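Local atomic coordinates of BLUF domain-containing protein (PDB entry 6W72), a protein that probably serves as a blue-light photoreceptor, sensing light through a flavin bound in its BLUF domain. Residues Asn2-Tyr7 and Cys52-Gln57; Cys39-Tyr44 and Phe127-Leu132. All coordinates share one frame; numbering follows the deposited sequence. Where two conformers were deposited one is given.

Both contacts involve one mixed beta-sheet, their centres about 12 Å apart: contact 1 lies within it, pairing strands 2-11 and 48-54, and contact 2 packs helix 122-134 on one of its faces, against the neighbouring strand 39-45. They are joined through the backbone, where Glu54 N lies 2.8 Å from Cys39 O and Cys52 N 2.9 Å from Val41 O, both probable hydrogen bonds, and through Leu129, whose CD1 packs 3.6 Å from Arg4 CD. Flavin mononucleotide lies on the sheet face away from that helix: Leu53 and Tyr7 of contact 1 reach it, and so does Leu42, which points away from the helix, while the side chain of Tyr43 on the helix side stays about 10 Å from it.

Contact 1 of 2, residues Asn2-Tyr7 and Cys52-Gln57; sequences NVRLCY and CLEGEQ. With FMN (flavin mononucleotide), chain C.
Arg4 and Glu54 face each other as a non-hydrogen-bonded pair where strand 2-11 runs antiparallel to strand 48-54, two adjacent strands of the BLUF-domain sheet. The axes of 2-7 and 52-54 approach to 4.5 Å at 165°. Leu5 and Leu53 form a hydrogen-bonded pair with N-to-O distances of 2.7 Å both ways, and Val3 and Gly55 form the next, before the chain turns a corner at Gly55 and leads through Glu56, the N-cap, into helix 57-68.

The Arg4 side chain can be followed outward. CB lies near Leu53 O and Glu54 CG. With CG anti to the backbone N (chi1 164°), the chain runs along Cys52, whose SG is near CG and 3.2 Å from CD. A bend at chi3 then turns the guanidinium back toward Glu54, which lies alongside and points the same way. NE and NH2 both grip a single oxygen, OE2, side-on and in the guanidinium plane: NE reaches its anti lone pair at 3.1 Å, while NH2 makes the shorter bond nearly along the C-O direction. The remaining nitrogen, NH1, bonds Tyr82 OH; Glu54 is further held by the backbone N atoms of Ser88 and Phe89. These bonds satisfy a buried carboxylate and should stabilise its negative charge.

Leu5 and Leu53 point to the other face, where Val60 of helix 57-68 packs on both. Beyond them Val3 meets Gln57, CG1 to CB 3.9 Å. The flavin lies on this side too. Tyr7 OH is hydrogen-bonded to Gln51 OE1, and Gln51 NE2 bonds the flavin, the tyrosine-glutamine-flavin arrangement familiar from BLUF photoreceptors. Leu53 CD2 stands 3.6 Å from FMN O4.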
ATOM      1  N   ASN A   2       8.266  15.228  -6.328  1.00 38.48           N
ATOM      2  CA  ASN A   2       7.162  14.281  -6.013  1.00 39.04           C
ATOM      3  C   ASN A   2       7.691  12.855  -6.157  1.00 33.95           C
ATOM      4  O   ASN A   2       8.431  12.563  -7.111  1.00 27.29           O
ATOM      5  CB  ASN A   2       5.909  14.526  -6.857  1.00 41.13           C
ATOM      6  CG  ASN A   2       5.063  15.675  -6.347  1.00 43.53           C
ATOM      7  OD1 ASN A   2       5.208  16.114  -5.210  1.00 44.54           O
ATOM      8  ND2 ASN A   2       4.189  16.182  -7.199  1.00 46.04           N
ATOM      9  N   VAL A   3       7.327  11.988  -5.214  1.00 29.79           N
ATOM     10  CA  VAL A   3       7.886  10.618  -5.124  1.00 27.59           C
ATOM     11  C   VAL A   3       6.748   9.629  -4.899  1.00 23.36           C
ATOM     12  O   VAL A   3       5.661  10.034  -4.412  1.00 24.77           O
ATOM     13  CB  VAL A   3       8.909  10.475  -3.986  1.00 30.76           C
ATOM     14  CG1 VAL A   3      10.132  11.366  -4.220  1.00 32.04           C
ATOM     15  CG2 VAL A   3       8.272  10.730  -2.613  1.00 29.58           C
ATOM     16  N   ARG A   4       7.013   8.389  -5.264  1.00 23.11           N
ATOM     17  CA  ARG A   4       6.198   7.246  -4.812  1.00 23.76           C
ATOM     18  C   ARG A   4       7.076   6.466  -3.854  1.00 21.88           C
ATOM     19  O   ARG A   4       8.220   6.115  -4.224  1.00 21.13           O
ATOM     20  CB  ARG A   4       5.691   6.445  -6.008  1.00 28.00           C
ATOM     21  CG  ARG A   4       5.178   5.066  -5.635  1.00 32.26           C
ATOM     22  CD  ARG A   4       4.586   4.326  -6.814  1.00 35.23           C
ATOM     23  NE  ARG A   4       3.775   5.237  -7.610  1.00 37.38           N
ATOM     24  CZ  ARG A   4       4.025   5.543  -8.875  1.00 42.01           C
ATOM     25  NH1 ARG A   4       5.043   4.972  -9.502  1.00 45.35           N
ATOM     26  NH2 ARG A   4       3.249   6.399  -9.518  1.00 42.41           N
ATOM     27  N   LEU A   5       6.600   6.234  -2.636  1.00 19.41           N
ATOM     28  CA  LEU A   5       7.296   5.321  -1.701  1.00 19.96           C
ATOM     29  C   LEU A   5       6.419   4.082  -1.474  1.00 19.84           C
ATOM     30  O   LEU A   5       5.206   4.238  -1.182  1.00 19.20           O
ATOM     31  CB  LEU A   5       7.596   6.074  -0.397  1.00 20.48           C
ATOM     32  CG  LEU A   5       8.406   5.311   0.654  1.00 20.59           C
ATOM     33  CD1 LEU A   5       9.089   6.271   1.591  1.00 22.89           C
ATOM     34  CD2 LEU A   5       7.536   4.332   1.458  1.00 20.64           C
ATOM     35  N   CYS A   6       7.007   2.882  -1.579  1.00 20.97           N
ATOM     36  CA  CYS A   6       6.299   1.613  -1.301  1.00 20.98           C
ATOM     37  C   CYS A   6       7.003   0.786  -0.226  1.00 19.59           C
ATOM     38  O   CYS A   6       8.271   0.705  -0.200  1.00 18.54           O
ATOM     39  CB  CYS A   6       6.200   0.743  -2.546  1.00 21.33           C
ATOM     40  SG  CYS A   6       5.393   1.561  -3.933  1.00 22.36           S
ATOM     41  N   TYR A   7       6.207   0.093   0.571  1.00 17.93           N
ATOM     42  CA  TYR A   7       6.709  -0.865   1.588  1.00 17.03           C
ATOM     43  C   TYR A   7       5.705  -2.001   1.731  1.00 16.56           C
ATOM     44  O   TYR A   7       4.507  -1.849   1.400  1.00 15.75           O
ATOM     45  CB  TYR A   7       6.983  -0.170   2.943  1.00 16.71           C
ATOM     46  CG  TYR A   7       5.721   0.232   3.669  1.00 15.97           C
ATOM     47  CD1 TYR A   7       5.097  -0.636   4.539  1.00 17.98           C
ATOM     48  CD2 TYR A   7       5.098   1.435   3.407  1.00 15.84           C
ATOM     49  CE1 TYR A   7       3.910  -0.299   5.166  1.00 16.59           C
ATOM     50  CE2 TYR A   7       3.914   1.800   4.026  1.00 15.41           C
ATOM     51  CZ  TYR A   7       3.321   0.917   4.909  1.00 17.01           C
ATOM     52  OH  TYR A   7       2.124   1.207   5.473  1.00 18.13           O
ATOM     53  N   CYS A  52       1.566   2.028  -1.084  1.00 18.12           N
ATOM     54  CA  CYS A  52       2.271   2.991  -1.957  1.00 20.70           C
ATOM     55  C   CYS A  52       1.757   4.386  -1.588  1.00 19.13           C
ATOM     56  O   CYS A  52       0.542   4.599  -1.566  1.00 18.82           O
ATOM     57  CB  CYS A  52       2.036   2.601  -3.408  1.00 26.29           C
ATOM     58  SG  CYS A  52       2.291   3.989  -4.548  1.00 39.04           S
ATOM     59  N   LEU A  53       2.671   5.270  -1.208  1.00 17.30           N
ATOM     60  CA  LEU A  53       2.405   6.685  -0.897  1.00 20.79           C
ATOM     61  C   LEU A  53       2.978   7.574  -2.008  1.00 21.17           C
ATOM     62  O   LEU A  53       4.111   7.375  -2.391  1.00 21.25           O
ATOM     63  CB  LEU A  53       3.093   7.011   0.418  1.00 20.25           C
ATOM     64  CG  LEU A  53       2.657   6.194   1.636  1.00 20.84           C
ATOM     65  CD1 LEU A  53       3.549   6.548   2.812  1.00 21.50           C
ATOM     66  CD2 LEU A  53       1.188   6.460   1.966  1.00 21.63           C
ATOM     67  N   GLU A  54       2.191   8.511  -2.493  1.00 21.14           N
ATOM     68  CA  GLU A  54       2.607   9.470  -3.553  1.00 21.91           C
ATOM     69  C   GLU A  54       2.437  10.876  -3.012  1.00 22.60           C
ATOM     70  O   GLU A  54       1.378  11.174  -2.442  1.00 22.72           O
ATOM     71  CB  GLU A  54       1.763   9.339  -4.812  1.00 24.47           C
ATOM     72  CG  GLU A  54       1.935   8.024  -5.506  1.00 28.89           C
ATOM     73  CD  GLU A  54       1.080   7.954  -6.764  1.00 30.91           C
ATOM     74  OE1 GLU A  54       0.037   8.609  -6.788  1.00 31.82           O
ATOM     75  OE2 GLU A  54       1.491   7.271  -7.713  1.00 36.40           O
ATOM     76  N   GLY A  55       3.462  11.712  -3.157  1.00 24.09           N
ATOM     77  CA  GLY A  55       3.358  13.119  -2.748  1.00 25.16           C
ATOM     78  C   GLY A  55       4.731  13.733  -2.679  1.00 26.84           C
ATOM     79  O   GLY A  55       5.639  13.106  -3.227  1.00 24.75           O
ATOM     80  N   GLU A  56       4.845  14.899  -2.037  1.00 30.11           N
ATOM     81  CA  GLU A  56       6.167  15.569  -1.895  0.50 29.83           C
ATOM     82  C   GLU A  56       7.058  14.728  -0.975  1.00 31.41           C
ATOM     83  O   GLU A  56       6.570  14.158   0.033  1.00 26.91           O
ATOM     84  CB  GLU A  56       6.026  17.017  -1.437  0.50 31.31           C
ATOM     85  CG  GLU A  56       7.347  17.773  -1.421  0.50 30.77           C
ATOM     86  CD  GLU A  56       8.020  17.799  -0.065  0.50 30.43           C
ATOM     87  OE1 GLU A  56       7.285  17.775   0.942  0.50 34.02           O
ATOM     88  OE2 GLU A  56       9.262  17.809  -0.014  0.50 29.24           O
ATOM     89  N   GLN A  57       8.337  14.665  -1.320  1.00 28.20           N
ATOM     90  CA  GLN A  57       9.293  13.723  -0.705  1.00 30.54           C
ATOM     91  C   GLN A  57       9.290  13.872   0.822  1.00 31.22           C
ATOM     92  O   GLN A  57       9.202  12.838   1.521  1.00 27.69           O
ATOM     93  CB  GLN A  57      10.678  13.917  -1.319  1.00 33.60           C
ATOM     94  CG  GLN A  57      11.637  12.828  -0.878  1.00 37.95           C
ATOM     95  CD  GLN A  57      12.985  12.908  -1.542  1.00 42.75           C
ATOM     96  OE1 GLN A  57      13.480  13.988  -1.864  1.00 49.97           O
ATOM     97  NE2 GLN A  57      13.584  11.748  -1.744  1.00 44.77           N
TER
HETATM   98  N1  FMN C 201      -1.707   7.250   8.472  1.00 20.63           N
HETATM   99  C2  FMN C 201      -1.775   8.244   7.557  1.00 22.73           C
HETATM  100  O2  FMN C 201      -1.931   9.415   7.970  1.00 23.88           O
HETATM  101  N3  FMN C 201      -1.647   8.032   6.241  1.00 18.58           N
HETATM  102  C4  FMN C 201      -1.489   6.795   5.766  1.00 19.00           C
HETATM  103  O4  FMN C 201      -1.369   6.578   4.546  1.00 20.64           O
HETATM  104  C4A FMN C 201      -1.374   5.639   6.670  1.00 17.42           C
HETATM  105  N5  FMN C 201      -1.214   4.372   6.215  1.00 16.49           N
HETATM  106  C5A FMN C 201      -1.091   3.366   7.121  1.00 15.60           C
HETATM  107  C6  FMN C 201      -0.906   2.075   6.709  1.00 15.78           C
HETATM  108  C7  FMN C 201      -0.808   1.039   7.633  1.00 16.22           C
HETATM  109  C7M FMN C 201      -0.636  -0.364   7.170  1.00 16.36           C
HETATM  110  C8  FMN C 201      -0.943   1.319   9.090  1.00 16.55           C
HETATM  111  C8M FMN C 201      -0.857   0.200  10.091  1.00 16.34           C
HETATM  112  C9  FMN C 201      -1.190   2.617   9.501  1.00 16.44           C
HETATM  113  C9A FMN C 201      -1.271   3.654   8.593  1.00 16.83           C
HETATM  114  N10 FMN C 201      -1.436   4.976   9.019  1.00 18.03           N
HETATM  115  C10 FMN C 201      -1.550   5.980   8.084  1.00 19.74           C
HETATM  116  C1' FMN C 201      -1.705   5.401  10.372  1.00 20.44           C
HETATM  117  C2' FMN C 201      -0.656   6.006  11.219  1.00 20.20           C
HETATM  118  O2' FMN C 201       0.409   5.057  11.307  1.00 20.19           O
HETATM  119  C3' FMN C 201      -1.399   6.307  12.529  1.00 24.37           C
HETATM  120  O3' FMN C 201      -2.449   7.233  12.291  1.00 26.60           O
HETATM  121  C4' FMN C 201      -0.387   7.006  13.358  1.00 33.60           C
HETATM  122  O4' FMN C 201       0.324   5.972  14.067  1.00 40.23           O
HETATM  123  C5' FMN C 201      -1.011   7.993  14.343  1.00 34.19           C
HETATM  124  O5' FMN C 201       0.181   8.601  14.808  1.00 48.73           O
HETATM  125  P   FMN C 201       0.094   9.757  15.911  1.00 50.41           P
HETATM  126  O1P FMN C 201      -0.356   9.039  17.162  1.00 47.88           O
HETATM  127  O2P FMN C 201       1.500  10.322  15.912  1.00 52.35           O
HETATM  128  O3P FMN C 201      -0.988  10.661  15.362  1.00 54.91           O

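Contact 2 of 2, residues Cys39-Tyr44 and Phe127-Leu132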
ATOM      1  N   CYS A  39      -1.603  10.833  -1.632  1.00 21.75           N
ATOM      2  CA  CYS A  39      -2.541   9.849  -2.189  1.00 22.68           C
ATOM      3  C   CYS A  39      -1.804   8.506  -2.254  1.00 20.89           C
ATOM      4  O   CYS A  39      -0.590   8.453  -1.974  1.00 22.30           O
ATOM      5  CB  CYS A  39      -3.062  10.350  -3.524  1.00 24.69           C
ATOM      6  SG  CYS A  39      -1.748  10.414  -4.761  1.00 33.80           S
ATOM      7  N   GLY A  40      -2.506   7.466  -2.668  1.00 19.81           N
ATOM      8  CA  GLY A  40      -1.906   6.136  -2.789  1.00 20.35           C
ATOM      9  C   GLY A  40      -2.884   5.013  -2.639  1.00 19.63           C
ATOM     10  O   GLY A  40      -4.098   5.223  -2.793  1.00 17.65           O
ATOM     11  N   VAL A  41      -2.341   3.832  -2.339  1.00 17.92           N
ATOM     12  CA  VAL A  41      -3.133   2.588  -2.241  1.00 17.71           C
ATOM     13  C   VAL A  41      -2.574   1.749  -1.096  1.00 17.46           C
ATOM     14  O   VAL A  41      -1.339   1.669  -0.914  1.00 15.35           O
ATOM     15  CB  VAL A  41      -3.162   1.838  -3.588  1.00 17.31           C
ATOM     16  CG1 VAL A  41      -1.775   1.466  -4.087  1.00 17.72           C
ATOM     17  CG2 VAL A  41      -4.053   0.609  -3.523  1.00 18.36           C
ATOM     18  N   LEU A  42      -3.494   1.156  -0.348  1.00 16.10           N
ATOM     19  CA  LEU A  42      -3.243   0.160   0.701  1.00 15.25           C
ATOM     20  C   LEU A  42      -3.883  -1.153   0.260  1.00 14.39           C
ATOM     21  O   LEU A  42      -5.136  -1.229   0.094  1.00 15.21           O
ATOM     22  CB  LEU A  42      -3.819   0.656   2.020  1.00 15.61           C
ATOM     23  CG  LEU A  42      -3.593  -0.307   3.191  1.00 15.69           C
ATOM     24  CD1 LEU A  42      -2.110  -0.442   3.486  1.00 17.77           C
ATOM     25  CD2 LEU A  42      -4.317   0.114   4.440  1.00 18.28           C
ATOM     26  N   TYR A  43      -3.046  -2.138   0.034  1.00 15.38           N
ATOM     27  CA  TYR A  43      -3.421  -3.523  -0.325  1.00 15.98           C
ATOM     28  C   TYR A  43      -3.240  -4.385   0.916  1.00 16.26           C
ATOM     29  O   TYR A  43      -2.206  -4.306   1.587  1.00 15.33           O
ATOM     30  CB  TYR A  43      -2.538  -4.035  -1.463  1.00 16.56           C
ATOM     31  CG  TYR A  43      -2.735  -5.498  -1.802  1.00 15.70           C
ATOM     32  CD1 TYR A  43      -3.822  -5.931  -2.528  1.00 17.43           C
ATOM     33  CD2 TYR A  43      -1.850  -6.470  -1.356  1.00 15.72           C
ATOM     34  CE1 TYR A  43      -4.027  -7.276  -2.829  1.00 18.26           C
ATOM     35  CE2 TYR A  43      -2.019  -7.814  -1.663  1.00 18.49           C
ATOM     36  CZ  TYR A  43      -3.106  -8.229  -2.409  1.00 17.52           C
ATOM     37  OH  TYR A  43      -3.223  -9.560  -2.711  1.00 17.62           O
ATOM     38  N   TYR A  44      -4.249  -5.156   1.253  1.00 15.26           N
ATOM     39  CA  TYR A  44      -4.224  -6.077   2.407  1.00 15.74           C
ATOM     40  C   TYR A  44      -4.663  -7.464   1.922  1.00 16.93           C
ATOM     41  O   TYR A  44      -5.749  -7.573   1.325  1.00 16.14           O
ATOM     42  CB  TYR A  44      -5.113  -5.627   3.576  1.00 17.21           C
ATOM     43  CG  TYR A  44      -5.066  -6.644   4.686  1.00 14.99           C
ATOM     44  CD1 TYR A  44      -3.976  -6.705   5.532  1.00 14.03           C
ATOM     45  CD2 TYR A  44      -5.975  -7.682   4.738  1.00 14.09           C
ATOM     46  CE1 TYR A  44      -3.837  -7.710   6.458  1.00 14.94           C
ATOM     47  CE2 TYR A  44      -5.890  -8.661   5.708  1.00 14.48           C
ATOM     48  CZ  TYR A  44      -4.819  -8.677   6.589  1.00 15.44           C
ATOM     49  OH  TYR A  44      -4.666  -9.678   7.519  1.00 17.61           O
ATOM     50  N   PHE A 127       4.222  -3.536 -12.328  1.00 18.62           N
ATOM     51  CA  PHE A 127       3.036  -4.265 -12.857  1.00 20.35           C
ATOM     52  C   PHE A 127       2.012  -4.512 -11.757  1.00 20.90           C
ATOM     53  O   PHE A 127       0.809  -4.418 -12.017  1.00 20.09           O
ATOM     54  CB  PHE A 127       3.378  -5.595 -13.523  1.00 24.01           C
ATOM     55  CG  PHE A 127       4.164  -5.436 -14.796  1.00 27.28           C
ATOM     56  CD1 PHE A 127       3.982  -4.325 -15.602  1.00 33.61           C
ATOM     57  CD2 PHE A 127       5.160  -6.341 -15.123  1.00 31.16           C
ATOM     58  CE1 PHE A 127       4.761  -4.137 -16.737  1.00 34.60           C
ATOM     59  CE2 PHE A 127       5.904  -6.179 -16.280  1.00 33.75           C
ATOM     60  CZ  PHE A 127       5.718  -5.066 -17.070  1.00 35.35           C
ATOM     61  N   PHE A 128       2.479  -4.772 -10.551  1.00 18.71           N
ATOM     62  CA  PHE A 128       1.579  -5.011  -9.404  1.00 19.53           C
ATOM     63  C   PHE A 128       0.831  -3.724  -9.067  1.00 18.03           C
ATOM     64  O   PHE A 128      -0.393  -3.819  -8.893  1.00 17.81           O
ATOM     65  CB  PHE A 128       2.362  -5.540  -8.223  1.00 17.88           C
ATOM     66  CG  PHE A 128       1.505  -5.729  -7.008  1.00 16.89           C
ATOM     67  CD1 PHE A 128       0.439  -6.609  -7.015  1.00 17.38           C
ATOM     68  CD2 PHE A 128       1.782  -5.028  -5.852  1.00 16.84           C
ATOM     69  CE1 PHE A 128      -0.330  -6.812  -5.888  1.00 18.12           C
ATOM     70  CE2 PHE A 128       1.042  -5.265  -4.708  1.00 17.57           C
ATOM     71  CZ  PHE A 128      -0.046  -6.110  -4.743  1.00 16.71           C
ATOM     72  N   LEU A 129       1.522  -2.578  -9.099  1.00 18.72           N
ATOM     73  CA  LEU A 129       0.877  -1.255  -8.871  1.00 19.99           C
ATOM     74  C   LEU A 129      -0.199  -0.997  -9.934  1.00 21.21           C
ATOM     75  O   LEU A 129      -1.294  -0.463  -9.588  1.00 19.44           O
ATOM     76  CB  LEU A 129       1.922  -0.151  -8.887  1.00 21.56           C
ATOM     77  CG  LEU A 129       2.732  -0.046  -7.615  1.00 23.63           C
ATOM     78  CD1 LEU A 129       3.860   0.939  -7.816  1.00 24.96           C
ATOM     79  CD2 LEU A 129       1.849   0.347  -6.425  1.00 25.52           C
ATOM     80  N   ASN A 130       0.048  -1.362 -11.188  1.00 21.29           N
ATOM     81  CA  ASN A 130      -0.965  -1.302 -12.275  0.50 22.75           C
ATOM     82  C   ASN A 130      -2.222  -2.061 -11.859  1.00 21.69           C
ATOM     83  O   ASN A 130      -3.319  -1.551 -12.026  1.00 21.67           O
ATOM     84  CB  ASN A 130      -0.431  -1.887 -13.579  0.50 23.59           C
ATOM     85  CG  ASN A 130       0.557  -0.954 -14.230  0.50 24.36           C
ATOM     86  OD1 ASN A 130       0.907   0.054 -13.643  0.50 25.77           O
ATOM     87  ND2 ASN A 130       1.021  -1.290 -15.423  0.50 30.88           N
ATOM     88  N   GLU A 131      -2.054  -3.283 -11.355  1.00 20.92           N
ATOM     89  CA  GLU A 131      -3.227  -4.103 -10.916  1.00 20.41           C
ATOM     90  C   GLU A 131      -3.971  -3.364  -9.798  1.00 20.05           C
ATOM     91  O   GLU A 131      -5.228  -3.356  -9.797  1.00 18.82           O
ATOM     92  CB  GLU A 131      -2.843  -5.503 -10.450  1.00 22.05           C
ATOM     93  CG  GLU A 131      -2.353  -6.397 -11.567  1.00 23.69           C
ATOM     94  CD  GLU A 131      -3.397  -6.827 -12.585  1.00 25.31           C
ATOM     95  OE1 GLU A 131      -2.966  -7.103 -13.689  1.00 29.60           O
ATOM     96  OE2 GLU A 131      -4.618  -6.884 -12.286  1.00 27.92           O
ATOM     97  N   LEU A 132      -3.251  -2.753  -8.865  1.00 19.31           N
ATOM     98  CA  LEU A 132      -3.904  -2.026  -7.753  1.00 20.14           C
ATOM     99  C   LEU A 132      -4.596  -0.773  -8.282  1.00 20.21           C
ATOM    100  O   LEU A 132      -5.629  -0.407  -7.701  1.00 18.76           O
ATOM    101  CB  LEU A 132      -2.878  -1.671  -6.687  1.00 19.66           C
ATOM    102  CG  LEU A 132      -2.162  -2.876  -6.052  1.00 19.44           C
ATOM    103  CD1 LEU A 132      -1.280  -2.364  -4.916  1.00 20.80           C
ATOM    104  CD2 LEU A 132      -3.141  -3.899  -5.509  1.00 19.95           C
TER
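Strand 39-44 and helix 127-132 cross almost perpendicularly, at 94°, with their axes 10.0 Å apart and the closest pair of CA atoms, those of Val41 and Leu132, 7.2 Å apart. Alternate strand residues Val41 and Tyr43 point at the helix, and Leu132 points back between them. Its two methyl groups divide the work: CD1 lies 3.9 Å from Val41 CG1 and also touches Tyr43 CB, while CD2 comes 3.7 Å from Tyr43 CD1, approaching the ring obliquely.

Helix 122-134 thus packs on the face of the BLUF sheet away from the flavin, the side on which the C-terminal helices gather. One turn before Leu132, Phe128 has a first torsion of 177°, which turns its ring away from its own backbone N and toward the strand. Its edge then meets the face of Tyr43 in a T-shaped stack, with centroids 5.3 Å apart and planes at 90°. CZ does the touching, over the CG-CD2-CE2 side of the tyrosine ring and off its centre. Phe50 and Phe107 add further aromatic contacts to Phe128, and Ile103 of helix 101-110 packs on Tyr43. Val97, on the edge strand 95-98, touches both Val41 and Leu132. At the other end of the contact Leu129 reaches the strand more lightly, its CD2 lying 4.5 Å from Val41 CG1.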